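Local coordinates for protein CBIX (Paracoccus pantotrophus, PDB 4CCS) that probably inserts ferrous iron into sirohydrochlorin, the terminal step of siroheme biosynthesis in denitrifying alpha-proteobacteria, at residues R40-A45 with L50-D55; F63-W68 with S132-E137; P90-D95 with P216-E221; L101-I106 with W115-T120; L123-G128 with P162-A167. One frame throughout, in Å; residues are numbered along the deposited sequence.

Interaction 1 (R40-A45 with L50-D55)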
# COMPACT_ATOMS: atom_id res chain seq x y z
N ARG A 40 -11.11 -14.14 0.49
CA ARG A 40 -10.00 -14.87 -0.15
C ARG A 40 -9.04 -13.86 -0.79
O ARG A 40 -9.42 -12.69 -0.95
CB ARG A 40 -10.53 -15.87 -1.19
CG ARG A 40 -11.33 -17.04 -0.60
CD ARG A 40 -10.49 -17.97 0.27
NE ARG A 40 -11.24 -19.12 0.76
CZ ARG A 40 -11.95 -19.15 1.88
NH1 ARG A 40 -12.02 -18.08 2.66
NH2 ARG A 40 -12.59 -20.25 2.24
N GLY A 41 -7.81 -14.28 -1.09
CA GLY A 41 -6.81 -13.40 -1.69
C GLY A 41 -6.38 -13.87 -3.09
O GLY A 41 -6.44 -15.07 -3.39
N ALA A 42 -5.96 -12.92 -3.93
CA ALA A 42 -5.49 -13.20 -5.28
C ALA A 42 -4.48 -12.19 -5.77
O ALA A 42 -4.56 -11.00 -5.44
CB ALA A 42 -6.68 -13.23 -6.25
N THR A 43 -3.52 -12.66 -6.58
CA THR A 43 -2.56 -11.79 -7.25
C THR A 43 -2.87 -11.85 -8.72
O THR A 43 -3.09 -12.95 -9.25
CB THR A 43 -1.10 -12.14 -6.96
OG1 THR A 43 -0.30 -11.27 -7.77
CG2 THR A 43 -0.75 -13.60 -7.27
N LEU A 44 -2.86 -10.69 -9.39
CA LEU A 44 -3.10 -10.63 -10.83
C LEU A 44 -1.95 -11.28 -11.63
O LEU A 44 -2.09 -11.46 -12.84
CB LEU A 44 -3.42 -9.19 -11.29
CG LEU A 44 -4.71 -8.58 -10.71
CD1 LEU A 44 -4.88 -7.14 -11.15
CD2 LEU A 44 -5.95 -9.41 -11.07
N ALA A 45 -0.84 -11.68 -10.95
CA ALA A 45 0.27 -12.40 -11.63
C ALA A 45 -0.14 -13.86 -11.88
O ALA A 45 0.48 -14.55 -12.69
CB ALA A 45 1.54 -12.35 -10.79
N LEU A 50 -9.08 -14.07 -10.95
CA LEU A 50 -10.44 -13.57 -10.80
C LEU A 50 -11.57 -14.54 -11.17
O LEU A 50 -12.73 -14.13 -11.12
CB LEU A 50 -10.61 -12.28 -11.62
CG LEU A 50 -9.66 -11.12 -11.30
CD1 LEU A 50 -9.74 -10.06 -12.37
CD2 LEU A 50 -9.94 -10.53 -9.93
N ASP A 51 -11.27 -15.81 -11.54
CA ASP A 51 -12.39 -16.66 -11.94
C ASP A 51 -13.21 -17.20 -10.73
O ASP A 51 -14.29 -17.75 -10.95
CB ASP A 51 -12.01 -17.77 -12.95
CG ASP A 51 -10.80 -18.63 -12.65
OD1 ASP A 51 -10.62 -19.01 -11.48
OD2 ASP A 51 -10.12 -19.03 -13.62
N ARG A 52 -12.78 -16.94 -9.48
CA ARG A 52 -13.57 -17.32 -8.30
C ARG A 52 -14.63 -16.23 -7.99
O ARG A 52 -15.57 -16.49 -7.23
CB ARG A 52 -12.67 -17.64 -7.08
CG ARG A 52 -12.16 -16.44 -6.29
CD ARG A 52 -11.07 -16.85 -5.31
NE ARG A 52 -9.75 -16.79 -5.95
CZ ARG A 52 -8.59 -17.01 -5.34
NH1 ARG A 52 -8.56 -17.32 -4.05
NH2 ARG A 52 -7.46 -16.93 -6.02
N ALA A 53 -14.48 -15.04 -8.60
CA ALA A 53 -15.39 -13.91 -8.43
C ALA A 53 -16.63 -14.04 -9.29
O ALA A 53 -16.58 -14.62 -10.38
CB ALA A 53 -14.67 -12.61 -8.76
N ASP A 54 -17.75 -13.47 -8.82
CA ASP A 54 -19.03 -13.41 -9.52
C ASP A 54 -19.64 -12.02 -9.36
O ASP A 54 -19.01 -11.15 -8.74
CB ASP A 54 -19.98 -14.54 -9.08
CG ASP A 54 -20.21 -14.69 -7.58
OD1 ASP A 54 -20.25 -13.65 -6.88
OD2 ASP A 54 -20.42 -15.83 -7.12
N ASP A 55 -20.85 -11.80 -9.91
CA ASP A 55 -21.55 -10.52 -9.86
C ASP A 55 -21.86 -10.00 -8.45
O ASP A 55 -22.07 -8.80 -8.29
CB ASP A 55 -22.84 -10.58 -10.71
CG ASP A 55 -22.59 -10.44 -12.20
OD1 ASP A 55 -21.55 -9.86 -12.57
OD2 ASP A 55 -23.45 -10.88 -12.99
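Arg52 lays its guanidinium group obliquely against the backbone of strand residues Arg40 to Ala42 and makes the greater part of this contact. NH1 comes to 3.2 Å from the carbonyl O of Gly41, which sets positive charge beside a partly negative oxygen. Apolar carbons border the same group: Arg52 NH1 lies 3.8 Å from Arg40 CB, and the other terminal nitrogen touches the methyl of Ala42. An alanine suits that place because its short side chain lets the flat group settle close to the strand. Arg52 reaches it by a bend: with CG lodged between the backbone N and the carbonyl carbon, the chain runs out straight and then turns at chi3 (88°) toward residues 40-42.

At the other end Leu44 CD2 meets Leu50 CD1 at 4.1 Å and the two branched side chains slant across one another; Leu50 is buried, Leu44 only partly. A type I turn from Leu50 to Ala53, closed by Ala53 N bonding to Leu50 O (3.2 Å), lets the end of Leu50 reach Leu44 while Arg52 points toward the strand. Arg52 is exposed, although it lies close on the buried Gly41 and Ala42. The loose side is the outer side of Arg40, which swings its charged end away, leaving its NE 5.8 Å from Arg52 NH1, so the like charges do not meet.

Strand 38-43 is an outer strand of the first parallel sheet and pairs with strand 4-9. Helix 16-30 approaches Arg52 through Gln20, while Arg77 of helix 68-80 packs on both leucines and Leu78 on Leu50.

Interaction 2 (F63-W68 with S132-E137)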
# COMPACT_ATOMS: atom_id res chain seq x y z
N PHE A 63 -4.26 -1.35 -4.28
CA PHE A 63 -3.66 -0.35 -5.16
C PHE A 63 -3.43 0.94 -4.38
O PHE A 63 -4.11 1.16 -3.38
CB PHE A 63 -4.52 -0.13 -6.42
CG PHE A 63 -4.93 -1.35 -7.22
CD1 PHE A 63 -4.27 -2.57 -7.06
CD2 PHE A 63 -5.94 -1.27 -8.18
CE1 PHE A 63 -4.65 -3.70 -7.80
CE2 PHE A 63 -6.32 -2.40 -8.92
CZ PHE A 63 -5.67 -3.60 -8.73
N MET A 64 -2.48 1.79 -4.83
CA MET A 64 -2.15 3.04 -4.13
C MET A 64 -3.08 4.22 -4.45
O MET A 64 -3.11 5.20 -3.70
CB MET A 64 -0.67 3.44 -4.35
CG MET A 64 0.34 2.40 -3.87
SD MET A 64 0.01 1.58 -2.28
CE MET A 64 0.15 2.95 -1.12
N ALA A 65 -3.78 4.16 -5.59
CA ALA A 65 -4.72 5.21 -6.01
C ALA A 65 -5.73 4.66 -6.99
O ALA A 65 -5.61 3.52 -7.44
CB ALA A 65 -3.95 6.38 -6.64
N THR A 66 -6.76 5.47 -7.30
CA THR A 66 -7.80 5.20 -8.28
C THR A 66 -7.22 5.70 -9.63
O THR A 66 -6.35 6.57 -9.64
CB THR A 66 -9.09 5.94 -7.83
OG1 THR A 66 -9.49 5.41 -6.57
CG2 THR A 66 -10.25 5.81 -8.82
N GLY A 67 -7.67 5.13 -10.76
CA GLY A 67 -7.21 5.52 -12.09
C GLY A 67 -7.73 4.58 -13.17
O GLY A 67 -8.75 3.92 -12.97
N TRP A 68 -7.03 4.53 -14.32
CA TRP A 68 -7.38 3.68 -15.46
C TRP A 68 -7.56 2.20 -15.05
O TRP A 68 -8.47 1.55 -15.57
CB TRP A 68 -6.34 3.81 -16.59
CG TRP A 68 -6.50 2.81 -17.69
CD1 TRP A 68 -7.39 2.86 -18.73
CD2 TRP A 68 -5.78 1.58 -17.84
NE1 TRP A 68 -7.24 1.74 -19.53
CE2 TRP A 68 -6.27 0.93 -19.00
CE3 TRP A 68 -4.75 0.95 -17.11
CZ2 TRP A 68 -5.77 -0.29 -19.44
CZ3 TRP A 68 -4.25 -0.26 -17.55
CH2 TRP A 68 -4.75 -0.87 -18.71
N SER A 132 -0.18 8.98 -14.23
CA SER A 132 -1.21 9.64 -13.42
C SER A 132 -0.61 10.48 -12.30
O SER A 132 0.45 10.14 -11.77
CB SER A 132 -2.18 8.61 -12.84
OG SER A 132 -3.08 9.20 -11.92
N ARG A 133 -1.31 11.55 -11.91
CA ARG A 133 -0.93 12.45 -10.82
C ARG A 133 -1.50 11.99 -9.47
O ARG A 133 -1.06 12.47 -8.43
CB ARG A 133 -1.36 13.89 -11.13
CG ARG A 133 -0.34 14.66 -11.97
CD ARG A 133 -0.84 16.03 -12.38
NE ARG A 133 -1.71 15.96 -13.56
CZ ARG A 133 -2.24 17.02 -14.17
NH1 ARG A 133 -1.98 18.25 -13.73
NH2 ARG A 133 -3.02 16.86 -15.23
N ALA A 134 -2.48 11.05 -9.49
CA ALA A 134 -3.16 10.52 -8.30
C ALA A 134 -2.23 9.86 -7.24
O ALA A 134 -2.38 10.20 -6.06
CB ALA A 134 -4.28 9.58 -8.71
N PRO A 135 -1.26 8.97 -7.61
CA PRO A 135 -0.38 8.38 -6.57
C PRO A 135 0.50 9.39 -5.82
O PRO A 135 0.61 9.31 -4.60
CB PRO A 135 0.47 7.37 -7.35
CG PRO A 135 -0.38 6.98 -8.49
CD PRO A 135 -1.09 8.24 -8.89
N SER A 136 1.12 10.35 -6.54
CA SER A 136 1.96 11.34 -5.86
C SER A 136 1.14 12.33 -5.03
O SER A 136 1.60 12.75 -3.97
CB SER A 136 2.89 12.06 -6.82
OG SER A 136 2.19 12.84 -7.77
N GLU A 137 -0.09 12.67 -5.48
CA GLU A 137 -0.95 13.56 -4.68
C GLU A 137 -1.33 12.83 -3.38
O GLU A 137 -1.28 13.44 -2.31
CB GLU A 137 -2.23 13.98 -5.44
CG GLU A 137 -1.98 14.97 -6.56
CD GLU A 137 -1.56 16.37 -6.15
OE1 GLU A 137 -2.46 17.18 -5.80
OE2 GLU A 137 -0.35 16.67 -6.21
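Ala65 and Pro135 bring the two backbones within 5.4 Å, CA to CA, a close approach that suits the small Ala65 and the compact Pro135. Residues 63-67 are an irregular loop ending at Gly67, the N-cap position of helix 68-80. Facing it is the first turn of helix 134-146, which is closed at its start by Ser132: the hydroxyl OG accepts from Ala134 N at 3.1 Å, with an N-H...O angle of 157°. Serine suits this place because its short side chain can fold back onto an amide that has no carbonyl partner within the helix.

Two helix beginnings thus lie side by side, one following a strand of the first sheet and the other a strand of the second. In the two-lobed chelatase fold such loops at the ends of parallel strands face each other across the divide between the lobes, and this contact bridges it near the surface.

The side chains involved are few and small. The methyl of Ala65 points at the helix start, with its CB 3.8 Å from Ala134 CB. The same methyl sits against the pyrrolidine of Pro135, at 4.1 Å from CG. Proline is well placed in a first helical turn, where its missing N-H costs no helix bond. Ala134 CB also rests 3.8 Å from Thr66 O. Behind the loop, Phe63 stacks on His10, and Thr66 leans on Pro91 and Arg71.

Interaction 3 (P90-D95 with P216-E221)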
# COMPACT_ATOMS: atom_id res chain seq x y z
N PRO A 90 -12.97 1.15 -2.57
CA PRO A 90 -11.86 2.10 -2.63
C PRO A 90 -10.55 1.36 -2.33
O PRO A 90 -10.54 0.44 -1.50
CB PRO A 90 -12.20 3.10 -1.52
CG PRO A 90 -13.67 3.14 -1.51
CD PRO A 90 -14.12 1.73 -1.82
N PRO A 91 -9.47 1.70 -3.04
CA PRO A 91 -8.20 0.99 -2.86
C PRO A 91 -7.49 1.25 -1.52
O PRO A 91 -7.78 2.24 -0.84
CB PRO A 91 -7.37 1.49 -4.04
CG PRO A 91 -7.86 2.86 -4.28
CD PRO A 91 -9.35 2.76 -4.06
N PHE A 92 -6.54 0.36 -1.18
CA PHE A 92 -5.68 0.42 0.01
C PHE A 92 -5.12 1.84 0.23
O PHE A 92 -5.15 2.34 1.36
CB PHE A 92 -4.50 -0.59 -0.15
CG PHE A 92 -3.46 -0.55 0.95
CD1 PHE A 92 -3.61 -1.31 2.10
CD2 PHE A 92 -2.33 0.25 0.83
CE1 PHE A 92 -2.64 -1.27 3.12
CE2 PHE A 92 -1.38 0.31 1.86
CZ PHE A 92 -1.54 -0.45 3.00
N GLY A 93 -4.62 2.49 -0.84
CA GLY A 93 -4.03 3.83 -0.74
C GLY A 93 -5.01 4.92 -0.26
O GLY A 93 -4.57 5.88 0.38
N SER A 94 -6.31 4.76 -0.57
CA SER A 94 -7.34 5.73 -0.17
C SER A 94 -8.09 5.29 1.09
O SER A 94 -9.07 5.92 1.48
CB SER A 94 -8.31 5.97 -1.32
OG SER A 94 -9.10 4.81 -1.56
N ASP A 95 -7.63 4.21 1.74
CA ASP A 95 -8.27 3.72 2.95
C ASP A 95 -8.27 4.78 4.06
O ASP A 95 -7.23 5.38 4.32
CB ASP A 95 -7.63 2.42 3.44
CG ASP A 95 -8.53 1.65 4.37
OD1 ASP A 95 -8.77 2.14 5.49
OD2 ASP A 95 -8.98 0.53 3.98
N PRO A 216 -4.69 -5.94 8.45
CA PRO A 216 -5.91 -6.77 8.35
C PRO A 216 -7.17 -6.11 8.96
O PRO A 216 -8.21 -6.13 8.32
CB PRO A 216 -5.51 -8.07 9.06
CG PRO A 216 -4.04 -8.15 8.88
CD PRO A 216 -3.56 -6.73 8.98
N ALA A 217 -7.04 -5.47 10.13
CA ALA A 217 -8.18 -4.78 10.79
C ALA A 217 -8.67 -3.60 9.97
O ALA A 217 -9.87 -3.42 9.82
CB ALA A 217 -7.79 -4.34 12.19
N MET A 218 -7.73 -2.86 9.33
CA MET A 218 -8.04 -1.74 8.46
C MET A 218 -8.87 -2.21 7.25
O MET A 218 -9.90 -1.63 6.94
CB MET A 218 -6.74 -1.02 8.03
CG MET A 218 -6.96 0.21 7.21
SD MET A 218 -5.45 0.97 6.55
CE MET A 218 -5.26 -0.00 5.07
N ILE A 219 -8.42 -3.30 6.58
CA ILE A 219 -9.13 -3.86 5.42
C ILE A 219 -10.52 -4.37 5.85
O ILE A 219 -11.51 -4.10 5.18
CB ILE A 219 -8.29 -4.96 4.71
CG1 ILE A 219 -6.92 -4.40 4.24
CG2 ILE A 219 -9.07 -5.61 3.55
CD1 ILE A 219 -5.96 -5.45 3.53
N ALA A 220 -10.58 -5.10 6.98
CA ALA A 220 -11.83 -5.62 7.53
C ALA A 220 -12.88 -4.49 7.73
O ALA A 220 -14.04 -4.66 7.35
CB ALA A 220 -11.57 -6.32 8.85
N GLU A 221 -12.44 -3.33 8.28
CA GLU A 221 -13.36 -2.20 8.52
C GLU A 221 -13.88 -1.62 7.23
O GLU A 221 -15.05 -1.27 7.17
CB GLU A 221 -12.75 -1.12 9.45
CG GLU A 221 -12.41 -1.63 10.85
CD GLU A 221 -13.52 -2.26 11.68
OE1 GLU A 221 -14.70 -1.92 11.46
OE2 GLU A 221 -13.21 -3.06 12.58
O HOH W 1 -10.31 1.01 7.40
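Met218 reaches from its helix into the angle between Phe92 and Asp95 and meets both with different parts of its chain. Its CG is anti to the backbone N (chi1 -176°) and the next torsion is also extended, so the chain first runs straight out from the helix; the bend comes at chi3 (85°), which turns the methyl CE toward the phenyl ring. CE then lies 3.5 Å from Phe92 CE1, approaching obliquely while the two side chains cross at about a right angle. Phe92, likewise extended at chi1 (175°), carries its ring away from the 3-10 turn to receive it. Methionine suits this position because its unbranched, flexible chain can follow two surfaces of different shape.

Asp95 comes from the opposite direction, its OD1 only 3.2 Å from Met218 CG. A water joins the same two residues, donating to Asp95 OD1 at 2.7 Å and to Met218 O. The aspartate also does the work of a helix cap: OD1 bonds to Gly97 N at the start of helix 98-113, the helix that leads from the first lobe of the chelatase fold to the second. Its other oxygen, OD2, is bonded to Ser222 of helix 215-226 and to Tyr60 of strand 57-61, so the buried carboxylate is held by partners on three elements. With an alanine in place of Asp95, the amide of Gly97 and the hydroxyls of Ser222 and Tyr60 would probably lose a shared partner, and a gap would be likely to open beside Met218. Ahead of the cap, Ser94 N bonds to Pro91 O at 2.9 Å, closing the 3-10 turn that carries Phe92.

Interaction 4 (L101-I106 with W115-T120)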
# COMPACT_ATOMS: atom_id res chain seq x y z
N LEU A 101 -2.40 4.82 10.53
CA LEU A 101 -1.46 3.69 10.55
C LEU A 101 -0.00 4.15 10.34
O LEU A 101 0.89 3.72 11.09
CB LEU A 101 -1.87 2.61 9.52
CG LEU A 101 -0.89 1.43 9.33
CD1 LEU A 101 -0.65 0.70 10.64
CD2 LEU A 101 -1.40 0.49 8.31
N CYS A 102 0.23 5.04 9.35
CA CYS A 102 1.55 5.61 9.05
C CYS A 102 2.08 6.35 10.26
O CYS A 102 3.25 6.21 10.61
CB CYS A 102 1.51 6.51 7.83
SG CYS A 102 1.13 5.65 6.28
N LEU A 103 1.21 7.14 10.92
CA LEU A 103 1.60 7.89 12.12
C LEU A 103 2.00 6.97 13.27
O LEU A 103 3.03 7.20 13.89
CB LEU A 103 0.52 8.92 12.53
CG LEU A 103 0.87 9.84 13.72
CD1 LEU A 103 2.09 10.70 13.42
CD2 LEU A 103 -0.33 10.74 14.08
N ALA A 104 1.21 5.92 13.55
CA ALA A 104 1.51 4.98 14.63
C ALA A 104 2.84 4.24 14.36
O ALA A 104 3.65 4.09 15.28
CB ALA A 104 0.38 3.98 14.76
N LEU A 105 3.09 3.82 13.10
CA LEU A 105 4.35 3.13 12.77
C LEU A 105 5.56 4.03 12.97
O LEU A 105 6.55 3.61 13.57
CB LEU A 105 4.32 2.60 11.33
CG LEU A 105 3.40 1.41 11.05
CD1 LEU A 105 3.20 1.26 9.56
CD2 LEU A 105 3.98 0.10 11.65
N ILE A 106 5.47 5.29 12.51
CA ILE A 106 6.55 6.27 12.64
C ILE A 106 6.80 6.66 14.11
O ILE A 106 7.96 6.74 14.54
CB ILE A 106 6.28 7.47 11.71
CG1 ILE A 106 6.57 7.08 10.24
CG2 ILE A 106 7.10 8.68 12.10
CD1 ILE A 106 5.89 7.94 9.22
N TRP A 115 14.42 8.81 19.88
CA TRP A 115 14.36 10.12 19.23
C TRP A 115 12.99 10.75 19.48
O TRP A 115 11.98 10.05 19.31
CB TRP A 115 14.54 10.02 17.70
CG TRP A 115 15.78 9.35 17.18
CD1 TRP A 115 16.99 9.23 17.81
CD2 TRP A 115 15.95 8.78 15.87
NE1 TRP A 115 17.89 8.58 17.00
CE2 TRP A 115 17.28 8.31 15.79
CE3 TRP A 115 15.10 8.62 14.76
CZ2 TRP A 115 17.78 7.67 14.64
CZ3 TRP A 115 15.59 7.98 13.63
CH2 TRP A 115 16.91 7.51 13.58
N PRO A 116 12.92 12.07 19.83
CA PRO A 116 11.62 12.72 19.98
C PRO A 116 11.05 12.93 18.55
O PRO A 116 11.77 13.36 17.65
CB PRO A 116 11.95 14.05 20.67
CG PRO A 116 13.35 14.33 20.32
CD PRO A 116 14.02 12.98 20.19
N LEU A 117 9.78 12.57 18.36
CA LEU A 117 9.14 12.67 17.05
C LEU A 117 9.21 14.09 16.46
O LEU A 117 9.49 14.23 15.27
CB LEU A 117 7.70 12.12 17.09
CG LEU A 117 7.00 11.85 15.75
CD1 LEU A 117 7.86 10.97 14.84
CD2 LEU A 117 5.65 11.21 15.97
N ALA A 118 9.06 15.13 17.32
CA ALA A 118 9.13 16.53 16.90
C ALA A 118 10.50 16.92 16.34
O ALA A 118 10.58 17.85 15.53
CB ALA A 118 8.73 17.46 18.05
N GLY A 119 11.57 16.21 16.73
CA GLY A 119 12.94 16.48 16.27
C GLY A 119 13.40 15.47 15.19
O GLY A 119 14.59 15.40 14.92
N THR A 120 12.46 14.71 14.58
CA THR A 120 12.77 13.70 13.56
C THR A 120 12.23 14.15 12.20
O THR A 120 11.10 14.62 12.10
CB THR A 120 12.25 12.31 13.99
OG1 THR A 120 12.77 11.99 15.28
CG2 THR A 120 12.65 11.19 13.02
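Leu117 faces helix 98-113 with its forked end and meets Ile106 with one prong and Leu103 with the other. CD1 is the closer, 3.7 Å from Ile106 CG2, and these two side chains cross at about a right angle. CD2 lies 4.4 Å from Leu103 CD1, a much lighter touch. Branched aliphatic residues suit the place: leucine spreads two methyls over two positions one turn apart on the helix, and isoleucine offers a methyl fixed close to the backbone. The torsions agree with this, since Ile106 holds CG2 anti to its backbone N while its longer branch leads elsewhere, and CG of Leu117 is anti to its backbone N (chi1 -166°), which carries the fork out to the helix.

One shell out, a compact turn sets the position of Leu117. Pro116 O accepts twice, from Gly119 N at 3.0 Å and from Thr120 OG1 at 2.9 Å, the two donors reaching it from opposite faces of the carbonyl plane. The hydroxyl stands 46° out of that plane. Both bonds brace the short 3-10 segment at Leu117 and Ala118, and threonine serves well because its hydroxyl can turn back to the start of the turn.

Farther out, Ala107 and Ala110 of the same helix complete the seat of Leu117, while Leu146 of helix 134-146 packs on both Leu103 and Ile106, and Leu178 on Ile106. A bound D-malate touches Leu103 at the surface. The contact packs the turn between helix 98-113 and strand 121-126 back on the helix, at the entry to the second alpha/beta lobe of the chelatase fold.

Interaction 5 (L123-G128 with P162-A167)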
# COMPACT_ATOMS: atom_id res chain seq x y z
N LEU A 123 10.46 10.88 5.73
CA LEU A 123 10.48 10.67 4.28
C LEU A 123 9.50 9.55 3.89
O LEU A 123 9.66 8.40 4.31
CB LEU A 123 11.90 10.36 3.77
CG LEU A 123 12.06 10.16 2.26
CD1 LEU A 123 11.82 11.47 1.47
CD2 LEU A 123 13.43 9.60 1.96
N VAL A 124 8.50 9.91 3.10
CA VAL A 124 7.50 8.95 2.62
C VAL A 124 8.02 8.53 1.23
O VAL A 124 8.10 9.38 0.33
CB VAL A 124 6.08 9.57 2.56
CG1 VAL A 124 5.09 8.65 1.85
CG2 VAL A 124 5.58 9.94 3.96
N ALA A 125 8.43 7.26 1.08
CA ALA A 125 8.94 6.75 -0.20
C ALA A 125 7.85 5.96 -0.91
O ALA A 125 7.27 5.06 -0.31
CB ALA A 125 10.17 5.88 0.03
N ALA A 126 7.54 6.29 -2.17
CA ALA A 126 6.47 5.61 -2.88
C ALA A 126 6.81 5.41 -4.35
O ALA A 126 7.73 6.05 -4.87
CB ALA A 126 5.17 6.40 -2.73
N HIS A 127 6.09 4.50 -5.01
CA HIS A 127 6.32 4.22 -6.43
C HIS A 127 6.04 5.45 -7.28
O HIS A 127 6.84 5.80 -8.15
CB HIS A 127 5.47 3.03 -6.91
CG HIS A 127 5.78 2.60 -8.31
ND1 HIS A 127 6.94 1.89 -8.61
CD2 HIS A 127 5.06 2.75 -9.45
CE1 HIS A 127 6.89 1.64 -9.92
NE2 HIS A 127 5.77 2.13 -10.46
N GLY A 128 4.91 6.13 -7.01
CA GLY A 128 4.49 7.26 -7.82
C GLY A 128 3.94 6.70 -9.14
O GLY A 128 3.58 5.53 -9.21
N PRO A 162 9.80 14.43 -7.17
CA PRO A 162 11.19 14.32 -6.72
C PRO A 162 11.59 12.85 -6.60
O PRO A 162 10.88 12.07 -5.95
CB PRO A 162 11.19 15.08 -5.38
CG PRO A 162 9.78 14.95 -4.86
CD PRO A 162 8.91 14.94 -6.10
N PHE A 163 12.71 12.47 -7.27
CA PHE A 163 13.26 11.11 -7.27
C PHE A 163 13.78 10.79 -5.86
O PHE A 163 14.38 11.65 -5.24
CB PHE A 163 14.40 11.04 -8.30
CG PHE A 163 14.95 9.67 -8.60
CD1 PHE A 163 14.16 8.54 -8.48
CD2 PHE A 163 16.24 9.51 -9.09
CE1 PHE A 163 14.66 7.28 -8.77
CE2 PHE A 163 16.73 8.25 -9.40
CZ PHE A 163 15.94 7.15 -9.23
N ILE A 164 13.54 9.57 -5.38
CA ILE A 164 13.97 9.14 -4.05
C ILE A 164 15.49 9.35 -3.82
O ILE A 164 15.87 9.79 -2.74
CB ILE A 164 13.45 7.70 -3.74
CG1 ILE A 164 13.74 7.30 -2.28
CG2 ILE A 164 13.93 6.65 -4.73
CD1 ILE A 164 12.84 8.03 -1.29
N ALA A 165 16.36 9.11 -4.85
CA ALA A 165 17.81 9.35 -4.73
C ALA A 165 18.14 10.82 -4.42
O ALA A 165 19.18 11.10 -3.83
CB ALA A 165 18.52 8.90 -6.00
N ASP A 166 17.27 11.76 -4.83
CA ASP A 166 17.42 13.19 -4.58
C ASP A 166 16.76 13.60 -3.25
O ASP A 166 17.36 14.34 -2.47
CB ASP A 166 16.82 14.01 -5.73
CG ASP A 166 17.58 13.86 -7.04
OD1 ASP A 166 18.83 13.75 -6.99
OD2 ASP A 166 16.93 13.83 -8.10
N ALA A 167 15.52 13.14 -3.02
CA ALA A 167 14.69 13.46 -1.85
C ALA A 167 15.29 12.98 -0.53
O ALA A 167 15.12 13.66 0.50
CB ALA A 167 13.29 12.88 -2.03
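A beta-alpha-beta crossover makes this contact: the chain leaves strand 152-157, forms the short helix 164-167, and returns as strand 175-179, passing over strand 121-126 that lies between the two in the parallel sheet. Ile164 and Ala167, one helical turn apart, both point toward that inner strand. Ile164 meets it with the end of its longer branch. CD1 settles between two strand residues of the same sheet face, 3.7 Å from Leu123 CD2 and equally far from Ala125 CB. Its chi1 (-173°) stretches CG1 away from the helix backbone, which is what lets CD1 get to the strand.

Leu123 divides its fork between the helix residues, with CD2 on Ile164 and CD1 4.0 Å from Ala167 CB. The residue types fit the spacing: alternate strand positions put Leu123 and Ala125 on the helix side, a bulky leucine filling the room beside the small Ala167, and a small alanine making room for the long isoleucine. The side chains that meet are all aliphatic, as befits a helix-to-sheet interface in which Leu123, Ala125 and Ile164 are buried. At the helix start, Phe163 takes the N-cap position, and its carbonyl O receives both Asp166 N and Ala167 N, each at 2.9 Å, which winds the short turn closely.

Strand 121-126 is hydrogen-bonded on its two flanks to strands 152-157 and 175-179. Helix 192-199 continues the cover on this face, Leu192 resting on Ala125, and Ala195 and Leu196 on Ile164, while Cys177 of strand 175-179 adjoins both Leu123 and Ala125.

Interactions 1 and 4 lie on opposite sides of the molecule, their centres about 36 Å apart, one at the outer strand of the first lobe and the other where the chain enters the second. Interaction 2 bridges the lobes and touches two others: Phe63 O lies 2.9 Å from Gly93 N of interaction 3, a probable hydrogen bond, and Pro135 CB packs 4.0 Å from Gly128 C of interaction 5. Interaction 4 runs on in sequence into interaction 5. In related chelatases the tetrapyrrole binds between the lobes, so interaction 2 probably lies nearby; the D-malate, about 4 Å from the side chain of Leu103, sits instead beside interaction 4.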